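PDB 4ISD: glutathione S-transferase from Burkholderia glumae, which binds glutathione and, as a member of the glutathione transferase family, probably catalyses its transfer to electrophilic substrates. Local coordinates for residues A24-E36 with L81-V93. Numbering follows the deposited sequence.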
loop_
_atom_site.group_PDB
_atom_site.type_symbol
_atom_site.label_atom_id
_atom_site.label_comp_id
_atom_site.label_asym_id
_atom_site.label_seq_id
_atom_site.Cartn_x
_atom_site.Cartn_y
_atom_site.Cartn_z
ATOM N N ALA A 24 -6.166 -11.618 1.499
ATOM C CA ALA A 24 -7.493 -11.267 0.985
ATOM C C ALA A 24 -8.502 -12.344 1.362
ATOM O O ALA A 24 -9.639 -12.049 1.756
ATOM C CB ALA A 24 -7.466 -11.054 -0.546
ATOM N N PHE A 25 -8.081 -13.594 1.218
ATOM C CA PHE A 25 -8.897 -14.723 1.607
ATOM C C PHE A 25 -9.296 -14.563 3.074
ATOM O O PHE A 25 -10.434 -14.862 3.451
ATOM C CB PHE A 25 -8.122 -16.032 1.388
ATOM C CG PHE A 25 -8.874 -17.276 1.804
ATOM C CD1 PHE A 25 -9.022 -17.605 3.150
ATOM C CD2 PHE A 25 -9.406 -18.130 0.848
ATOM C CE1 PHE A 25 -9.714 -18.761 3.545
ATOM C CE2 PHE A 25 -10.090 -19.283 1.221
ATOM C CZ PHE A 25 -10.245 -19.605 2.582
ATOM N N VAL A 26 -8.368 -14.098 3.908
ATOM C CA VAL A 26 -8.666 -14.011 5.340
ATOM C C VAL A 26 -9.709 -12.936 5.612
ATOM O O VAL A 26 -10.570 -13.106 6.478
ATOM C CB VAL A 26 -7.396 -13.821 6.215
ATOM C CG1 VAL A 26 -7.758 -13.302 7.599
ATOM C CG2 VAL A 26 -6.611 -15.138 6.308
ATOM N N VAL A 27 -9.664 -11.849 4.841
ATOM C CA VAL A 27 -10.644 -10.777 5.014
ATOM C C VAL A 27 -12.061 -11.281 4.751
ATOM O O VAL A 27 -12.970 -11.072 5.567
ATOM C CB VAL A 27 -10.322 -9.564 4.130
ATOM C CG1 VAL A 27 -11.394 -8.501 4.262
ATOM C CG2 VAL A 27 -8.983 -8.992 4.518
ATOM N N LEU A 28 -12.236 -11.959 3.621
ATOM C CA LEU A 28 -13.536 -12.498 3.233
ATOM C C LEU A 28 -14.049 -13.443 4.303
ATOM O O LEU A 28 -15.206 -13.358 4.727
ATOM C CB LEU A 28 -13.435 -13.237 1.893
ATOM C CG LEU A 28 -13.186 -12.377 0.648
ATOM C CD1 LEU A 28 -12.520 -13.182 -0.463
ATOM C CD2 LEU A 28 -14.501 -11.772 0.147
ATOM N N LYS A 29 -13.174 -14.332 4.756
ATOM C CA LYS A 29 -13.578 -15.329 5.721
ATOM C C LYS A 29 -13.946 -14.720 7.067
ATOM O O LYS A 29 -14.933 -15.119 7.666
ATOM C CB LYS A 29 -12.517 -16.411 5.851
ATOM C CG LYS A 29 -12.740 -17.560 4.892
ATOM C CD LYS A 29 -13.876 -18.435 5.390
ATOM C CE LYS A 29 -14.121 -19.618 4.467
ATOM N NZ LYS A 29 -14.435 -19.176 3.083
ATOM N N GLU A 30 -13.183 -13.737 7.531
ATOM C CA GLU A 30 -13.499 -13.080 8.804
ATOM C C GLU A 30 -14.908 -12.491 8.808
ATOM O O GLU A 30 -15.598 -12.531 9.831
ATOM C CB GLU A 30 -12.505 -11.959 9.093
ATOM C CG GLU A 30 -11.103 -12.438 9.350
ATOM C CD GLU A 30 -10.962 -13.180 10.657
ATOM O OE1 GLU A 30 -11.777 -12.933 11.582
ATOM O OE2 GLU A 30 -10.029 -14.003 10.759
ATOM N N LYS A 31 -15.315 -11.944 7.659
ATOM C CA LYS A 31 -16.584 -11.244 7.527
ATOM C C LYS A 31 -17.747 -12.188 7.274
ATOM O O LYS A 31 -18.913 -11.757 7.312
ATOM C CB LYS A 31 -16.522 -10.237 6.383
ATOM C CG LYS A 31 -15.429 -9.194 6.504
ATOM C CD LYS A 31 -15.691 -8.076 5.520
ATOM C CE LYS A 31 -15.694 -6.717 6.186
ATOM N NZ LYS A 31 -14.347 -6.086 6.204
ATOM N N GLY A 32 -17.431 -13.461 7.004
ATOM C CA GLY A 32 -18.435 -14.497 6.781
ATOM C C GLY A 32 -19.098 -14.449 5.408
ATOM O O GLY A 32 -20.246 -14.855 5.251
ATOM N N LEU A 33 -18.373 -13.959 4.410
ATOM C CA LEU A 33 -18.909 -13.784 3.053
ATOM C C LEU A 33 -18.762 -15.040 2.168
ATOM O O LEU A 33 -17.793 -15.800 2.301
ATOM C CB LEU A 33 -18.239 -12.576 2.363
ATOM C CG LEU A 33 -18.557 -11.167 2.884
ATOM C CD1 LEU A 33 -17.515 -10.138 2.424
ATOM C CD2 LEU A 33 -19.956 -10.721 2.463
ATOM N N ASP A 34 -19.715 -15.253 1.259
ATOM C CA ASP A 34 -19.585 -16.336 0.289
ATOM C C ASP A 34 -18.682 -15.890 -0.871
ATOM O O ASP A 34 -18.750 -14.729 -1.304
ATOM C CB ASP A 34 -20.955 -16.775 -0.231
ATOM C CG ASP A 34 -21.653 -17.781 0.685
ATOM O OD1 ASP A 34 -20.997 -18.404 1.562
ATOM O OD2 ASP A 34 -22.876 -17.970 0.498
ATOM N N PHE A 35 -17.821 -16.797 -1.347
ATOM C CA PHE A 35 -17.011 -16.551 -2.546
ATOM C C PHE A 35 -16.492 -17.818 -3.231
ATOM O O PHE A 35 -16.236 -18.829 -2.591
ATOM C CB PHE A 35 -15.851 -15.589 -2.271
ATOM C CG PHE A 35 -14.788 -16.127 -1.335
ATOM C CD1 PHE A 35 -14.959 -16.062 0.040
ATOM C CD2 PHE A 35 -13.590 -16.633 -1.827
ATOM C CE1 PHE A 35 -13.972 -16.519 0.906
ATOM C CE2 PHE A 35 -12.595 -17.088 -0.962
ATOM C CZ PHE A 35 -12.787 -17.028 0.401
ATOM N N GLU A 36 -16.354 -17.748 -4.550
ATOM C CA GLU A 36 -15.725 -18.805 -5.323
ATOM C C GLU A 36 -14.241 -18.498 -5.395
ATOM O O GLU A 36 -13.842 -17.333 -5.328
ATOM C CB GLU A 36 -16.295 -18.821 -6.741
ATOM C CG GLU A 36 -16.010 -20.098 -7.506
ATOM C CD GLU A 36 -16.693 -21.299 -6.878
ATOM O OE1 GLU A 36 -17.816 -21.131 -6.353
ATOM O OE2 GLU A 36 -16.105 -22.402 -6.904
ATOM N N LEU A 81 -13.553 -4.112 0.958
ATOM C CA LEU A 81 -14.511 -5.018 1.594
ATOM C C LEU A 81 -14.983 -4.438 2.929
ATOM O O LEU A 81 -16.137 -4.590 3.303
ATOM C CB LEU A 81 -13.937 -6.424 1.759
ATOM C CG LEU A 81 -13.703 -7.217 0.468
ATOM C CD1 LEU A 81 -12.954 -8.521 0.766
ATOM C CD2 LEU A 81 -15.015 -7.508 -0.240
ATOM N N ASP A 82 -14.091 -3.727 3.613
ATOM C CA ASP A 82 -14.441 -3.048 4.854
ATOM C C ASP A 82 -15.435 -1.905 4.662
ATOM O O ASP A 82 -16.128 -1.525 5.603
ATOM C CB ASP A 82 -13.184 -2.526 5.547
ATOM C CG ASP A 82 -13.117 -2.930 7.006
ATOM O OD1 ASP A 82 -13.462 -4.092 7.319
ATOM O OD2 ASP A 82 -12.722 -2.085 7.839
ATOM N N GLU A 83 -15.505 -1.349 3.455
ATOM C CA GLU A 83 -16.419 -0.244 3.185
ATOM C C GLU A 83 -17.772 -0.749 2.708
ATOM O O GLU A 83 -18.821 -0.184 3.047
ATOM C CB GLU A 83 -15.810 0.732 2.169
ATOM C CG GLU A 83 -15.165 1.943 2.821
ATOM C CD GLU A 83 -14.248 2.702 1.899
ATOM O OE1 GLU A 83 -14.489 2.690 0.676
ATOM O OE2 GLU A 83 -13.271 3.301 2.402
ATOM N N VAL A 84 -17.737 -1.821 1.926
ATOM C CA VAL A 84 -18.944 -2.436 1.377
ATOM C C VAL A 84 -19.649 -3.285 2.436
ATOM O O VAL A 84 -20.875 -3.344 2.491
ATOM C CB VAL A 84 -18.602 -3.311 0.150
ATOM C CG1 VAL A 84 -19.851 -3.941 -0.436
ATOM C CG2 VAL A 84 -17.848 -2.490 -0.902
ATOM N N TYR A 85 -18.873 -3.942 3.285
ATOM C CA TYR A 85 -19.445 -4.753 4.364
ATOM C C TYR A 85 -18.868 -4.292 5.673
ATOM O O TYR A 85 -17.964 -4.918 6.194
ATOM C CB TYR A 85 -19.140 -6.241 4.156
ATOM C CG TYR A 85 -19.595 -6.711 2.805
ATOM C CD1 TYR A 85 -20.947 -6.923 2.537
ATOM C CD2 TYR A 85 -18.681 -6.895 1.772
ATOM C CE1 TYR A 85 -21.363 -7.331 1.281
ATOM C CE2 TYR A 85 -19.086 -7.300 0.520
ATOM C CZ TYR A 85 -20.418 -7.513 0.274
ATOM O OH TYR A 85 -20.805 -7.927 -0.978
ATOM N N PRO A 86 -19.387 -3.183 6.210
ATOM C CA PRO A 86 -18.794 -2.589 7.416
ATOM C C PRO A 86 -19.355 -3.128 8.749
ATOM O O PRO A 86 -20.452 -3.693 8.807
ATOM C CB PRO A 86 -19.155 -1.108 7.256
ATOM C CG PRO A 86 -20.519 -1.150 6.575
ATOM C CD PRO A 86 -20.508 -2.378 5.680
ATOM N N ALA A 87 -18.577 -2.954 9.813
ATOM C CA ALA A 87 -19.086 -3.003 11.181
ATOM C C ALA A 87 -20.232 -2.011 11.293
ATOM O O ALA A 87 -20.217 -0.971 10.639
ATOM C CB ALA A 87 -17.985 -2.632 12.147
ATOM N N PRO A 88 -21.235 -2.307 12.120
ATOM C CA PRO A 88 -21.430 -3.501 12.960
ATOM C C PRO A 88 -22.224 -4.624 12.286
ATOM O O PRO A 88 -22.473 -5.650 12.921
ATOM C CB PRO A 88 -22.221 -2.953 14.150
ATOM C CG PRO A 88 -23.019 -1.828 13.565
ATOM C CD PRO A 88 -22.196 -1.236 12.438
ATOM N N HIS A 89 -22.612 -4.433 11.026
ATOM C CA HIS A 89 -23.364 -5.443 10.288
ATOM C C HIS A 89 -22.446 -6.630 9.971
ATOM O O HIS A 89 -22.909 -7.763 9.780
ATOM C CB HIS A 89 -23.924 -4.856 8.981
ATOM C CG HIS A 89 -24.844 -3.687 9.167
ATOM N ND1 HIS A 89 -24.396 -2.415 9.487
ATOM C CD2 HIS A 89 -26.192 -3.574 9.049
ATOM C CE1 HIS A 89 -25.421 -1.591 9.577
ATOM N NE2 HIS A 89 -26.530 -2.272 9.312
ATOM N N TYR A 90 -21.145 -6.350 9.926
ATOM C CA TYR A 90 -20.121 -7.316 9.538
ATOM C C TYR A 90 -18.872 -7.108 10.395
ATOM O O TYR A 90 -18.611 -5.997 10.839
ATOM C CB TYR A 90 -19.731 -7.117 8.064
ATOM C CG TYR A 90 -20.800 -7.486 7.060
ATOM C CD1 TYR A 90 -21.660 -6.518 6.529
ATOM C CD2 TYR A 90 -20.955 -8.801 6.634
ATOM C CE1 TYR A 90 -22.644 -6.861 5.600
ATOM C CE2 TYR A 90 -21.938 -9.150 5.712
ATOM C CZ TYR A 90 -22.776 -8.179 5.196
ATOM O OH TYR A 90 -23.748 -8.539 4.282
ATOM N N ALA A 91 -18.083 -8.156 10.615
ATOM C CA ALA A 91 -16.815 -7.997 11.333
ATOM C C ALA A 91 -15.872 -7.075 10.553
ATOM O O ALA A 91 -15.702 -7.239 9.336
ATOM C CB ALA A 91 -16.159 -9.332 11.552
ATOM N N ALA A 92 -15.264 -6.118 11.254
ATOM C CA ALA A 92 -14.270 -5.234 10.647
ATOM C C ALA A 92 -12.876 -5.838 10.642
ATOM O O ALA A 92 -12.434 -6.431 11.631
ATOM C CB ALA A 92 -14.244 -3.890 11.354
ATOM N N VAL A 93 -12.172 -5.663 9.531
ATOM C CA VAL A 93 -10.802 -6.139 9.428
ATOM C C VAL A 93 -9.808 -5.008 9.664
ATOM O O VAL A 93 -8.589 -5.242 9.721
ATOM C CB VAL A 93 -10.548 -6.780 8.070
ATOM C CG1 VAL A 93 -11.497 -7.973 7.881
ATOM C CG2 VAL A 93 -10.697 -5.737 6.947
#
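OD1 of D82 is gripped by two groups, the ammonium NZ of K31 reaching across the contact and the backbone N of V93 from the chain that follows helix 74-84. In the thioredoxin-like N-terminal domain of this glutathione transferase, helices 19-31 and 74-84 pack side by side on the four-stranded sheet, and the salt bridge lies between the end of the first and the last turn of the second. The V93 N–D82 OD1 bond, 3.0 Å long and nearly straight at 174°, meets the oxygen on the syn side, somewhat out of the carboxylate plane, and ties the returning loop to the helix. The K31 NZ to D82 OD1 separation is modelled as very short, and at 2.65 Å resolution its exact length is doubtful. The K31 side chain, bent in its outer half, places CE between the carbonyl oxygens of L81 and A91. Helix 19-31 ends in a Schellman motif, with G32 at positive phi, and the chain then turns to bring L33 over the Y85 ring. Its CD2 sits above the centre of that ring, 3.7 Å from the centroid, a CH-pi contact almost along the normal, while V84 CG1 lies on the opposite face; the hydroxyl of Y85 is hydrogen-bonded to NE2 of H66. CD2 of L33 also approaches CE2 of Y90, obliquely. V27, L28, L81 and V93 form a buried apolar patch between the helices and the returning loop; I168 of helix 168-177, in the C-terminal domain, touches V27 and V93. V27 directs CG1, anti to its backbone nitrogen (chi1 177°), between two partners: CG1 of V93 at 3.7 Å and CD1 of L81 at 3.8 Å, the latter methyl also meeting CD2 of L28.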